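Local coordinates for nucleoporin NUP145 (Chaetomium thermophilum, PDB 5HB6), which probably serves as a structural component of the nuclear pore complex and as a docking partner for transport factors, and is represented here by its autoproteolytic domain, at residues 105-108 against 109-113; 8-11 against 12-16. The protein carries 1 engineered substitution. One frame throughout, in Å; residues are numbered along the deposited sequence.

Contact 1 (105-108 against 109-113)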
loop_
_atom_site.group_PDB
_atom_site.type_symbol
_atom_site.label_atom_id
_atom_site.label_comp_id
_atom_site.label_asym_id
_atom_site.label_seq_id
_atom_site.Cartn_x
_atom_site.Cartn_y
_atom_site.Cartn_z
ATOM N N LEU A 105 -20.291 14.868 2.134
ATOM C CA LEU A 105 -18.996 14.401 2.601
ATOM C C LEU A 105 -19.161 13.319 3.656
ATOM O O LEU A 105 -18.422 12.331 3.661
ATOM C CB LEU A 105 -18.199 15.578 3.136
ATOM C CG LEU A 105 -16.853 15.205 3.740
ATOM C CD1 LEU A 105 -15.966 14.447 2.750
ATOM C CD2 LEU A 105 -16.174 16.472 4.192
ATOM N N GLU A 106 -20.167 13.455 4.522
ATOM C CA GLU A 106 -20.460 12.390 5.475
ATOM C C GLU A 106 -20.824 11.091 4.764
ATOM O O GLU A 106 -20.346 10.021 5.147
ATOM C CB GLU A 106 -21.593 12.817 6.408
ATOM C CG GLU A 106 -21.269 14.008 7.293
ATOM C CD GLU A 106 -22.439 14.407 8.195
ATOM O OE1 GLU A 106 -23.545 13.832 8.047
ATOM O OE2 GLU A 106 -22.258 15.299 9.058
ATOM N N ARG A 107 -21.658 11.158 3.716
ATOM C CA ARG A 107 -22.052 9.936 3.015
ATOM C C ARG A 107 -20.875 9.333 2.257
ATOM O O ARG A 107 -20.783 8.109 2.113
ATOM C CB ARG A 107 -23.221 10.194 2.060
ATOM C CG ARG A 107 -23.523 8.990 1.162
ATOM C CD ARG A 107 -24.998 8.753 0.933
ATOM N NE ARG A 107 -25.208 7.486 0.232
ATOM C CZ ARG A 107 -25.423 6.311 0.824
ATOM N NH1 ARG A 107 -25.606 5.226 0.083
ATOM N NH2 ARG A 107 -25.466 6.208 2.148
ATOM N N HIS A 108 -20.003 10.186 1.715
ATOM C CA HIS A 108 -18.785 9.713 1.055
ATOM C C HIS A 108 -17.975 8.846 2.000
ATOM O O HIS A 108 -17.528 7.743 1.645
ATOM C CB HIS A 108 -17.951 10.918 0.636
ATOM C CG HIS A 108 -16.576 10.580 0.150
ATOM N ND1 HIS A 108 -16.354 9.877 -1.015
ATOM C CD2 HIS A 108 -15.355 10.892 0.644
ATOM C CE1 HIS A 108 -15.052 9.744 -1.199
ATOM N NE2 HIS A 108 -14.421 10.352 -0.210
ATOM N N ILE A 109 -17.801 9.319 3.231
ATOM C CA ILE A 109 -17.042 8.552 4.211
ATOM C C ILE A 109 -17.730 7.225 4.493
ATOM O O ILE A 109 -17.086 6.176 4.564
ATOM C CB ILE A 109 -16.820 9.384 5.487
ATOM C CG1 ILE A 109 -15.837 10.514 5.182
ATOM C CG2 ILE A 109 -16.257 8.515 6.613
ATOM C CD1 ILE A 109 -15.898 11.639 6.179
ATOM N N GLU A 110 -19.053 7.241 4.625
ATOM C CA GLU A 110 -19.776 5.996 4.848
ATOM C C GLU A 110 -19.634 5.038 3.667
ATOM O O GLU A 110 -19.495 3.824 3.857
ATOM C CB GLU A 110 -21.239 6.314 5.153
ATOM C CG GLU A 110 -21.439 7.037 6.507
ATOM C CD GLU A 110 -20.682 6.363 7.663
ATOM O OE1 GLU A 110 -19.685 6.943 8.178
ATOM O OE2 GLU A 110 -21.067 5.235 8.048
ATOM N N ARG A 111 -19.606 5.557 2.445
ATOM C CA ARG A 111 -19.430 4.670 1.300
ATOM C C ARG A 111 -17.998 4.132 1.229
ATOM O O ARG A 111 -17.784 2.979 0.825
ATOM C CB ARG A 111 -19.834 5.376 0.009
ATOM C CG ARG A 111 -21.345 5.684 -0.047
ATOM C CD ARG A 111 -22.212 4.426 0.066
ATOM N NE ARG A 111 -22.161 3.591 -1.129
ATOM C CZ ARG A 111 -22.458 2.291 -1.167
ATOM N NH1 ARG A 111 -22.791 1.633 -0.063
ATOM N NH2 ARG A 111 -22.412 1.639 -2.324
ATOM N N LEU A 112 -16.996 4.933 1.608
ATOM C CA LEU A 112 -15.643 4.387 1.697
ATOM C C LEU A 112 -15.596 3.221 2.671
ATOM O O LEU A 112 -14.892 2.236 2.432
ATOM C CB LEU A 112 -14.652 5.456 2.129
ATOM C CG LEU A 112 -14.312 6.527 1.098
ATOM C CD1 LEU A 112 -13.338 7.517 1.732
ATOM C CD2 LEU A 112 -13.717 5.959 -0.162
ATOM N N LYS A 113 -16.349 3.308 3.775
ATOM C CA LYS A 113 -16.337 2.226 4.748
ATOM C C LYS A 113 -16.875 0.933 4.156
ATOM O O LYS A 113 -16.509 -0.156 4.616
ATOM C CB LYS A 113 -17.098 2.623 6.013
ATOM C CG LYS A 113 -16.406 3.711 6.818
ATOM C CD LYS A 113 -17.233 4.174 8.012
ATOM C CE LYS A 113 -16.470 5.184 8.848
ATOM N NZ LYS A 113 -17.300 5.733 9.940
HETATM O O HOH W 1 -19.636 9.566 8.056
#
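The imidazole of His-108 is overlapped by Leu-112, one turn further along helix 102-113. Leu-112 CG sits over one ring face, 4.2 Å from the centroid of the His-108 ring and 20° off its normal, which meets the geometry of a CH-pi contact. Leu-112 CD1 reaches on to His-108 NE2 at 3.6 Å. The first torsion of Leu-112, with CG anti to its carbonyl carbon (chi1 -72°), sets CG back toward the preceding turn and over the ring. NE2 of His-108 donates a hydrogen bond to the backbone oxygen of Ser-92, and Tyr-123 meets the imidazole edge-to-face, so the ring is constrained on several sides.

Arg-107 and Arg-111 run side by side in the same direction, their guanidinium planes only 9° apart. Arg-111 CD covers one face of the Arg-107 group, 3.5 Å from Arg-107 NH1. The like charges come close, Arg-107 NH1 to Arg-111 NE being 4.0 Å, but both residues are exposed and solvent probably screens them.

On another flank a water donates to Glu-106 O at 3.0 Å and to Glu-110 OE1 at 2.6 Å. That same OE1 uses its syn lone pair for a salt bridge from Lys-113 NZ (3.2 Å), while Glu-106 O also accepts from Glu-110 N.

The apolar side shows a long contact: Leu-105 CG and Ile-109 CD1 are 4.4 Å apart. Leu-105, Ile-109 and Leu-112 all touch Tyr-123, marking an amphipathic alpha-helix that packs against outer strand 119-124 of the autopeptidase domain's antiparallel sheet.

Contact 2 (8-11 against 12-16). With SO4 (sulfate ion), chain D.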
loop_
_atom_site.group_PDB
_atom_site.type_symbol
_atom_site.label_atom_id
_atom_site.label_comp_id
_atom_site.label_asym_id
_atom_site.label_seq_id
_atom_site.Cartn_x
_atom_site.Cartn_y
_atom_site.Cartn_z
ATOM N N PRO A 8 12.385 0.039 5.440
ATOM C CA PRO A 8 13.812 0.352 5.322
ATOM C C PRO A 8 14.262 0.404 3.866
ATOM O O PRO A 8 13.608 -0.187 2.992
ATOM C CB PRO A 8 14.488 -0.833 6.037
ATOM C CG PRO A 8 13.460 -1.377 6.957
ATOM C CD PRO A 8 12.160 -1.194 6.206
ATOM N N THR A 9 15.301 1.183 3.602
ATOM C CA THR A 9 15.765 1.348 2.238
ATOM C C THR A 9 16.328 0.037 1.717
ATOM O O THR A 9 16.731 -0.849 2.484
ATOM C CB THR A 9 16.843 2.427 2.148
ATOM O OG1 THR A 9 18.003 2.005 2.881
ATOM C CG2 THR A 9 16.335 3.757 2.667
ATOM N N ALA A 10 16.453 -0.050 0.386
ATOM C CA ALA A 10 17.098 -1.213 -0.209
ATOM C C ALA A 10 18.498 -1.418 0.360
ATOM O O ALA A 10 18.893 -2.556 0.664
ATOM C CB ALA A 10 17.142 -1.054 -1.725
ATOM N N ASP A 11 19.245 -0.329 0.566
ATOM C CA ASP A 11 20.588 -0.452 1.148
ATOM C C ASP A 11 20.544 -0.949 2.593
ATOM O O ASP A 11 21.384 -1.768 2.996
ATOM C CB ASP A 11 21.330 0.884 1.057
ATOM C CG ASP A 11 21.871 1.177 -0.347
ATOM O OD1 ASP A 11 21.982 0.243 -1.180
ATOM O OD2 ASP A 11 22.219 2.348 -0.611
ATOM N N ASP A 12 19.569 -0.471 3.384
ATOM C CA ASP A 12 19.382 -0.967 4.743
ATOM C C ASP A 12 19.136 -2.469 4.719
ATOM O O ASP A 12 19.658 -3.217 5.548
ATOM C CB ASP A 12 18.127 -0.347 5.393
ATOM C CG ASP A 12 18.239 1.149 5.768
ATOM O OD1 ASP A 12 19.372 1.670 5.951
ATOM O OD2 ASP A 12 17.116 1.782 5.932
ATOM N N ILE A 13 18.285 -2.923 3.799
ATOM C CA ILE A 13 17.899 -4.330 3.764
ATOM C C ILE A 13 19.072 -5.191 3.310
ATOM O O ILE A 13 19.318 -6.280 3.853
ATOM C CB ILE A 13 16.665 -4.499 2.861
ATOM C CG1 ILE A 13 15.468 -3.757 3.475
ATOM C CG2 ILE A 13 16.333 -5.977 2.683
ATOM C CD1 ILE A 13 14.358 -3.499 2.486
ATOM N N ARG A 14 19.841 -4.700 2.340
ATOM C CA ARG A 14 21.012 -5.441 1.885
ATOM C C ARG A 14 22.043 -5.602 2.994
ATOM O O ARG A 14 22.823 -6.572 3.009
ATOM C CB ARG A 14 21.619 -4.713 0.688
ATOM C CG ARG A 14 20.828 -4.920 -0.585
ATOM C CD ARG A 14 21.197 -3.913 -1.665
ATOM N NE ARG A 14 20.308 -4.063 -2.811
ATOM C CZ ARG A 14 19.891 -3.064 -3.580
ATOM N NH1 ARG A 14 20.281 -1.819 -3.352
ATOM N NH2 ARG A 14 19.077 -3.320 -4.590
ATOM N N ALA A 15 22.079 -4.655 3.918
ATOM C CA ALA A 15 23.011 -4.710 5.032
ATOM C C ALA A 15 22.535 -5.594 6.177
ATOM O O ALA A 15 23.304 -5.830 7.114
ATOM C CB ALA A 15 23.281 -3.300 5.538
ATOM N N MET A 16 21.310 -6.098 6.121
ATOM C CA MET A 16 20.818 -6.994 7.152
ATOM C C MET A 16 21.465 -8.365 6.997
ATOM O O MET A 16 21.869 -8.766 5.903
ATOM C CB MET A 16 19.302 -7.149 7.029
ATOM C CG MET A 16 18.546 -5.883 7.342
ATOM S SD MET A 16 16.792 -6.135 7.116
ATOM C CE MET A 16 16.150 -4.502 7.478
HETATM S S SO4 D . 18.883 -7.287 -4.213
HETATM O O1 SO4 D . 17.556 -7.755 -3.803
HETATM O O2 SO4 D . 19.717 -7.132 -3.021
HETATM O O3 SO4 D . 18.739 -6.031 -4.949
HETATM O O4 SO4 D . 19.494 -8.270 -5.101
#
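Thr-9 and Asp-12 grip each other reciprocally at the start of helix 10-14. Asp-12 N donates to Thr-9 OG1 (3.0 Å, 160° at the hydrogen), and Thr-9 N returns a bond to Asp-12 OD2 at 3.0 Å, from above the carboxylate plane. A chi1 of 65° places OG1 between the backbone N and carbonyl carbon of Thr-9, where it can take the amide.

The tight side is formed by Ile-13 against Pro-8. Ile-13 CG1 is 4.0 Å from Pro-8 CB, and the buried side chain continues onto Phe-27, Leu-45 and Leu-50. Cutting Ile-13 back to an alanine removes CG1, CG2 and CD1 and would probably leave a gap beside Pro-8 and these apolar neighbours.

On the solvent side the Asp-11 link is loose: Arg-14 NH1 gives Asp-11 OD1 a weak hydrogen bond within a salt bridge (3.4 Å), the carboxylate and guanidinium planes 56° apart. Ala-10 CB covers one guanidinium face. Sulfate and Asp-51 hold the group, Arg-14 NH2 donating to sulfate O3 at 2.8 Å; Arg-21 and Leu-50 N also bond this sulfate, probably from the crystallisation liquor. The reciprocal Thr-9 and Asp-12 bonds define a capping box, with Thr-9 as N-cap.

From the N terminus, the chain runs through strand 4-7 and directly into contact 2, which spans the short helix 10-14 and its N-cap before helix 18-21 follows. Strands 28-31 and 35-39 of the main sheet, the separate hairpin 58-61/64-67 and strand 85-89 come next, and contact 1 then lies within helix 102-113, ahead of strands 119-124 and 129-134. The two are in series, neither nested nor crossing, and each is local, so neither closes a long loop. The centres of contact 1 and contact 2 lie about 39 Å apart, on opposite sides of the chain's centre. Each adjoins an outermost strand of the six-stranded sheet: contact 2 follows strand 4-7, whereas contact 1 packs on 119-124.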